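Local coordinates for protein transcription elongation factor SPT6 (Candida glabrata, PDB 3PJP) that probably acts as a histone H3-H4 chaperone during transcription elongation and binds, through its tandem SH2 domain, the phosphorylated C-terminal repeat domain of RNA polymerase II, at residues 48-51 / 55-58; 149-154 / 158-163. All blocks are in the same frame, centred on the assembly; numbering follows the deposited sequence.

How the interactions relate
Both contacts are antiparallel hairpins, each built from the third and fourth strands, in sheet order, of one of two six-stranded sheets with matching topology, which is the evidence that interactions 1 and 2 occupy equivalent places in the two halves of a tandem SH2 domain. Interaction 1 (48-51 / 55-58) comes first along the chain, in the N-terminal SH2 fold; interaction 2 (149-154 / 158-163) follows in the C-terminal one. Their centres are about 27 Å apart and their nearest atoms about 13 Å, so they do not touch. Strand 159-166 nevertheless links them: its start belongs to interaction 2, whereas K165 and L166 touch side chains of interaction 1, joining the two folds.

Interaction 1: residues 48-51 / 55-58; sequences TWKL and LFQH
At the edge of the W49 indole, near its plane, sits the amide oxygen of Q57, while one face is covered by L51, whose CD1 lies 3.8 Å above the ring plane, over the centre. The edge contact is a bent hydrogen bond: W49 NE1 to Q57 OE1 is 2.9 Å with an N-H...O angle of 142°. The indole and amide planes stand 70° apart, the two side chains running side by side. W49 CG occupies the crowded position between backbone N and carbonyl carbon (chi1 66°), which folds the indole over L51 and brings NE1 to the glutamine. Q57 OE1 has a second donor in K97 NZ, so two bonds grip it. The F56 ring has W49 O at its edge, near its plane, and K50 CG comes obliquely to F56 CE1 at 3.9 Å. Backbone bonds set this register: W49 N to Q57 O and Q57 N to W49 O make a hydrogen-bonded antiparallel pair, and L51 N to L55 O at 2.8 Å holds the turn end.

This hairpin is part of the central sheet of an SH2 fold. On the face bearing T48 and H58, a non-hydrogen-bonded pair, T48 OG1 and H58 ND1 are hydrogen-bonded at 2.7 Å, the hydroxyl approaching the imidazole obliquely; T48 CG2 also packs on H58 CE1 at 3.5 Å. R36 NE bonds the same threonine hydroxyl, and R36 stands in a sequence resembling the FLVR motif of SH2 phosphate pockets, consistent with such a site here. An acetate near the H58 side chain, probably from the crystallisation liquor, may mark the same pocket, while H58 NE2 is hydrogen-bonded to E22 OE2.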
loop_
_atom_site.group_PDB
_atom_site.type_symbol
_atom_site.label_atom_id
_atom_site.label_comp_id
_atom_site.label_asym_id
_atom_site.label_seq_id
_atom_site.Cartn_x
_atom_site.Cartn_y
_atom_site.Cartn_z
ATOM N N THR A 48 4.192 -7.032 10.314
ATOM C CA THR A 48 4.668 -5.665 10.153
ATOM C C THR A 48 5.754 -5.680 9.100
ATOM O O THR A 48 6.621 -6.547 9.119
ATOM C CB THR A 48 5.254 -5.097 11.468
ATOM O OG1 THR A 48 4.232 -5.067 12.471
ATOM C CG2 THR A 48 5.800 -3.700 11.243
ATOM N N TRP A 49 5.704 -4.740 8.163
ATOM C CA TRP A 49 6.741 -4.686 7.142
ATOM C C TRP A 49 7.166 -3.263 6.849
ATOM O O TRP A 49 6.431 -2.311 7.137
ATOM C CB TRP A 49 6.334 -5.443 5.869
ATOM C CG TRP A 49 5.166 -4.878 5.055
ATOM C CD1 TRP A 49 3.842 -4.937 5.369
ATOM C CD2 TRP A 49 5.253 -4.225 3.788
ATOM N NE1 TRP A 49 3.084 -4.345 4.364
ATOM C CE2 TRP A 49 3.937 -3.901 3.386
ATOM C CE3 TRP A 49 6.318 -3.885 2.950
ATOM C CZ2 TRP A 49 3.662 -3.248 2.180
ATOM C CZ3 TRP A 49 6.050 -3.243 1.765
ATOM C CH2 TRP A 49 4.730 -2.925 1.384
ATOM N N LYS A 50 8.366 -3.121 6.298
ATOM C CA LYS A 50 8.946 -1.801 6.076
ATOM C C LYS A 50 8.772 -1.344 4.631
ATOM O O LYS A 50 9.202 -2.016 3.700
ATOM C CB LYS A 50 10.429 -1.776 6.460
ATOM C CG LYS A 50 11.065 -0.392 6.317
ATOM C CD LYS A 50 12.565 -0.407 6.636
ATOM C CE LYS A 50 13.144 0.999 6.463
ATOM N NZ LYS A 50 14.582 1.087 6.826
ATOM N N LEU A 51 8.142 -0.188 4.452
ATOM C CA LEU A 51 7.942 0.364 3.120
ATOM C C LEU A 51 9.064 1.319 2.742
ATOM O O LEU A 51 9.446 1.415 1.578
ATOM C CB LEU A 51 6.624 1.140 3.048
ATOM C CG LEU A 51 5.326 0.329 2.970
ATOM C CD1 LEU A 51 4.949 -0.238 4.325
ATOM C CD2 LEU A 51 4.194 1.210 2.429
ATOM N N LEU A 55 8.810 4.193 7.749
ATOM C CA LEU A 55 7.466 3.986 7.210
ATOM C C LEU A 55 7.113 2.500 7.217
ATOM O O LEU A 55 7.703 1.705 6.480
ATOM C CB LEU A 55 7.353 4.570 5.795
ATOM C CG LEU A 55 5.969 4.583 5.140
ATOM C CD1 LEU A 55 4.996 5.480 5.901
ATOM C CD2 LEU A 55 6.059 5.015 3.684
ATOM N N PHE A 56 6.170 2.123 8.076
ATOM C CA PHE A 56 5.842 0.715 8.260
ATOM C C PHE A 56 4.358 0.472 8.175
ATOM O O PHE A 56 3.549 1.301 8.614
ATOM C CB PHE A 56 6.299 0.220 9.630
ATOM C CG PHE A 56 7.670 0.662 10.000
ATOM C CD1 PHE A 56 8.773 -0.108 9.661
ATOM C CD2 PHE A 56 7.863 1.851 10.684
ATOM C CE1 PHE A 56 10.057 0.307 10.018
ATOM C CE2 PHE A 56 9.134 2.259 11.037
ATOM C CZ PHE A 56 10.228 1.493 10.694
ATOM N N GLN A 57 4.009 -0.694 7.650
ATOM C CA GLN A 57 2.622 -1.103 7.619
ATOM C C GLN A 57 2.389 -2.322 8.488
ATOM O O GLN A 57 3.193 -3.260 8.500
ATOM C CB GLN A 57 2.173 -1.371 6.184
ATOM C CG GLN A 57 0.755 -1.882 6.079
ATOM C CD GLN A 57 0.298 -1.992 4.647
ATOM O OE1 GLN A 57 0.619 -2.957 3.950
ATOM N NE2 GLN A 57 -0.436 -0.985 4.186
ATOM N N HIS A 58 1.281 -2.300 9.217
ATOM C CA HIS A 58 0.855 -3.436 10.013
ATOM C C HIS A 58 -0.361 -4.084 9.359
ATOM O O HIS A 58 -1.354 -3.410 9.058
ATOM C CB HIS A 58 0.546 -2.980 11.435
ATOM C CG HIS A 58 1.685 -2.267 12.098
ATOM N ND1 HIS A 58 2.644 -2.927 12.838
ATOM C CD2 HIS A 58 2.019 -0.955 12.134
ATOM C CE1 HIS A 58 3.517 -2.051 13.306
ATOM N NE2 HIS A 58 3.162 -0.847 12.894
#

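Interaction 2: residues 149-154 / 158-163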
loop_
_atom_site.group_PDB
_atom_site.type_symbol
_atom_site.label_atom_id
_atom_site.label_comp_id
_atom_site.label_asym_id
_atom_site.label_seq_id
_atom_site.Cartn_x
_atom_site.Cartn_y
_atom_site.Cartn_z
ATOM N N LEU A 149 -2.273 10.949 -5.534
ATOM C CA LEU A 149 -2.301 11.190 -6.965
ATOM C C LEU A 149 -2.685 12.654 -7.113
ATOM O O LEU A 149 -3.827 13.024 -6.873
ATOM C CB LEU A 149 -3.340 10.291 -7.631
ATOM C CG LEU A 149 -3.795 10.543 -9.074
ATOM C CD1 LEU A 149 -2.649 10.892 -10.016
ATOM C CD2 LEU A 149 -4.531 9.315 -9.579
ATOM N N ILE A 150 -1.710 13.481 -7.472
ATOM C CA ILE A 150 -1.882 14.936 -7.478
ATOM C C ILE A 150 -1.786 15.397 -8.928
ATOM O O ILE A 150 -0.854 15.022 -9.644
ATOM C CB ILE A 150 -0.803 15.621 -6.634
ATOM C CG1 ILE A 150 -0.673 14.920 -5.273
ATOM C CG2 ILE A 150 -1.106 17.119 -6.468
ATOM C CD1 ILE A 150 0.378 15.511 -4.362
ATOM N N PHE A 151 -2.763 16.188 -9.363
ATOM C CA PHE A 151 -2.904 16.519 -10.784
ATOM C C PHE A 151 -3.556 17.877 -11.029
ATOM O O PHE A 151 -4.257 18.416 -10.177
ATOM C CB PHE A 151 -3.677 15.416 -11.537
ATOM C CG PHE A 151 -5.091 15.204 -11.052
ATOM C CD1 PHE A 151 -6.154 15.782 -11.717
ATOM C CD2 PHE A 151 -5.357 14.412 -9.949
ATOM C CE1 PHE A 151 -7.459 15.585 -11.288
ATOM C CE2 PHE A 151 -6.671 14.204 -9.517
ATOM C CZ PHE A 151 -7.723 14.799 -10.199
ATOM N N LYS A 152 -3.317 18.406 -12.221
ATOM C CA LYS A 152 -3.877 19.681 -12.634
ATOM C C LYS A 152 -3.992 19.647 -14.151
ATOM O O LYS A 152 -3.015 19.354 -14.850
ATOM C CB LYS A 152 -2.951 20.808 -12.175
ATOM C CG LYS A 152 -3.493 22.209 -12.337
ATOM C CD LYS A 152 -2.481 23.219 -11.792
ATOM C CE LYS A 152 -2.953 24.659 -11.969
ATOM N NZ LYS A 152 -3.940 25.006 -10.924
ATOM N N LEU A 153 -5.193 19.925 -14.653
ATOM C CA LEU A 153 -5.511 19.799 -16.071
ATOM C C LEU A 153 -4.883 20.900 -16.931
ATOM O O LEU A 153 -4.395 20.643 -18.032
ATOM C CB LEU A 153 -7.031 19.818 -16.255
ATOM C CG LEU A 153 -7.525 19.729 -17.698
ATOM C CD1 LEU A 153 -7.385 18.309 -18.240
ATOM C CD2 LEU A 153 -8.964 20.210 -17.805
ATOM N N ASN A 154 -4.916 22.125 -16.421
ATOM C CA ASN A 154 -4.329 23.277 -17.094
ATOM C C ASN A 154 -4.368 24.466 -16.150
ATOM O O ASN A 154 -4.866 24.358 -15.030
ATOM C CB ASN A 154 -5.091 23.595 -18.382
ATOM C CG ASN A 154 -6.572 23.801 -18.142
ATOM O OD1 ASN A 154 -6.969 24.500 -17.208
ATOM N ND2 ASN A 154 -7.398 23.168 -18.964
ATOM N N LYS A 158 -8.379 23.716 -11.295
ATOM C CA LYS A 158 -7.856 23.481 -9.960
ATOM C C LYS A 158 -6.862 22.320 -9.921
ATOM O O LYS A 158 -6.916 21.414 -10.752
ATOM C CB LYS A 158 -9.005 23.212 -8.982
ATOM C CG LYS A 158 -9.783 24.455 -8.577
ATOM C CD LYS A 158 -10.776 24.150 -7.464
ATOM C CE LYS A 158 -11.443 25.431 -6.972
ATOM N NZ LYS A 158 -12.453 25.179 -5.906
ATOM N N LEU A 159 -5.952 22.374 -8.956
ATOM C CA LEU A 159 -5.158 21.208 -8.570
ATOM C C LEU A 159 -6.012 20.324 -7.669
ATOM O O LEU A 159 -6.706 20.818 -6.778
ATOM C CB LEU A 159 -3.883 21.641 -7.848
ATOM C CG LEU A 159 -2.973 20.540 -7.286
ATOM C CD1 LEU A 159 -1.515 20.975 -7.316
ATOM C CD2 LEU A 159 -3.390 20.134 -5.875
ATOM N N TYR A 160 -5.970 19.016 -7.906
ATOM C CA TYR A 160 -6.726 18.067 -7.104
ATOM C C TYR A 160 -5.814 17.000 -6.534
ATOM O O TYR A 160 -4.749 16.719 -7.079
ATOM C CB TYR A 160 -7.801 17.380 -7.933
ATOM C CG TYR A 160 -8.882 18.315 -8.436
ATOM C CD1 TYR A 160 -9.946 18.677 -7.618
ATOM C CD2 TYR A 160 -8.843 18.815 -9.729
ATOM C CE1 TYR A 160 -10.947 19.526 -8.080
ATOM C CE2 TYR A 160 -9.840 19.659 -10.207
ATOM C CZ TYR A 160 -10.885 20.010 -9.371
ATOM O OH TYR A 160 -11.872 20.850 -9.835
ATOM N N ILE A 161 -6.253 16.406 -5.436
ATOM C CA ILE A 161 -5.527 15.318 -4.819
ATOM C C ILE A 161 -6.467 14.152 -4.666
ATOM O O ILE A 161 -7.460 14.227 -3.936
ATOM C CB ILE A 161 -4.936 15.716 -3.438
ATOM C CG1 ILE A 161 -3.937 16.865 -3.607
ATOM C CG2 ILE A 161 -4.270 14.508 -2.771
ATOM C CD1 ILE A 161 -3.265 17.297 -2.328
ATOM N N TRP A 162 -6.156 13.067 -5.372
ATOM C CA TRP A 162 -6.862 11.808 -5.185
ATOM C C TRP A 162 -5.985 10.837 -4.397
ATOM O O TRP A 162 -4.813 11.112 -4.137
ATOM C CB TRP A 162 -7.263 11.206 -6.527
ATOM C CG TRP A 162 -8.401 11.939 -7.185
ATOM C CD1 TRP A 162 -9.053 13.055 -6.714
ATOM C CD2 TRP A 162 -8.993 11.636 -8.453
ATOM N NE1 TRP A 162 -10.018 13.440 -7.609
ATOM C CE2 TRP A 162 -10.006 12.585 -8.680
ATOM C CE3 TRP A 162 -8.776 10.637 -9.410
ATOM C CZ2 TRP A 162 -10.799 12.573 -9.839
ATOM C CZ3 TRP A 162 -9.559 10.620 -10.552
ATOM C CH2 TRP A 162 -10.563 11.583 -10.758
ATOM N N ASN A 163 -6.547 9.692 -4.021
ATOM C CA ASN A 163 -5.862 8.799 -3.094
ATOM C C ASN A 163 -5.837 7.392 -3.658
ATOM O O ASN A 163 -6.848 6.911 -4.151
ATOM C CB ASN A 163 -6.561 8.806 -1.742
ATOM C CG ASN A 163 -6.528 10.181 -1.084
ATOM O OD1 ASN A 163 -5.517 10.578 -0.505
ATOM N ND2 ASN A 163 -7.624 10.920 -1.198
HETATM O O HOH W 1 -7.778 19.990 -13.065
#
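F151 drives the edge of its ring into the face of W162: the F151 ring and the W162 five-membered ring have centroids 4.8 Å apart and planes at 76°, a T-shaped pair, with F151 CZ 3.5 Å above the indole plane and over its centre. One face of the same phenyl receives Y160 CB, 3.9 Å from the F151 ring centroid, as a CH-pi contact; the Y160 ring itself is slid aside and barely overlaps. F151 reaches both because chi1 of 62° sets CG between its backbone N and carbonyl carbon, leaning the ring toward the partner strand.

Behind this aromatic cluster lie two hydrogen-bonded antiparallel pairs. F151 N to Y160 O is 3.1 Å and Y160 N to F151 O 2.9 Å, whereas L149 N to W162 O and W162 N to L149 O (2.8 Å) close the second pair. Beyond the strand pairing, a water accepts from L153 N and donates to K158 O at 2.8 Å, bridging the hairpin end.

I150 CG2 meets L159 CD2 at 3.8 Å on the opposite face, where I150 packs on V118 and I122 of helix 115-128, and I161 on K115. The aromatic face turns to helix 181-191, F151 edge-to-face with F188 and W162 touching L191; strand 134-139 pairs alongside, with a backbone hydrogen bond between Y136 and I150.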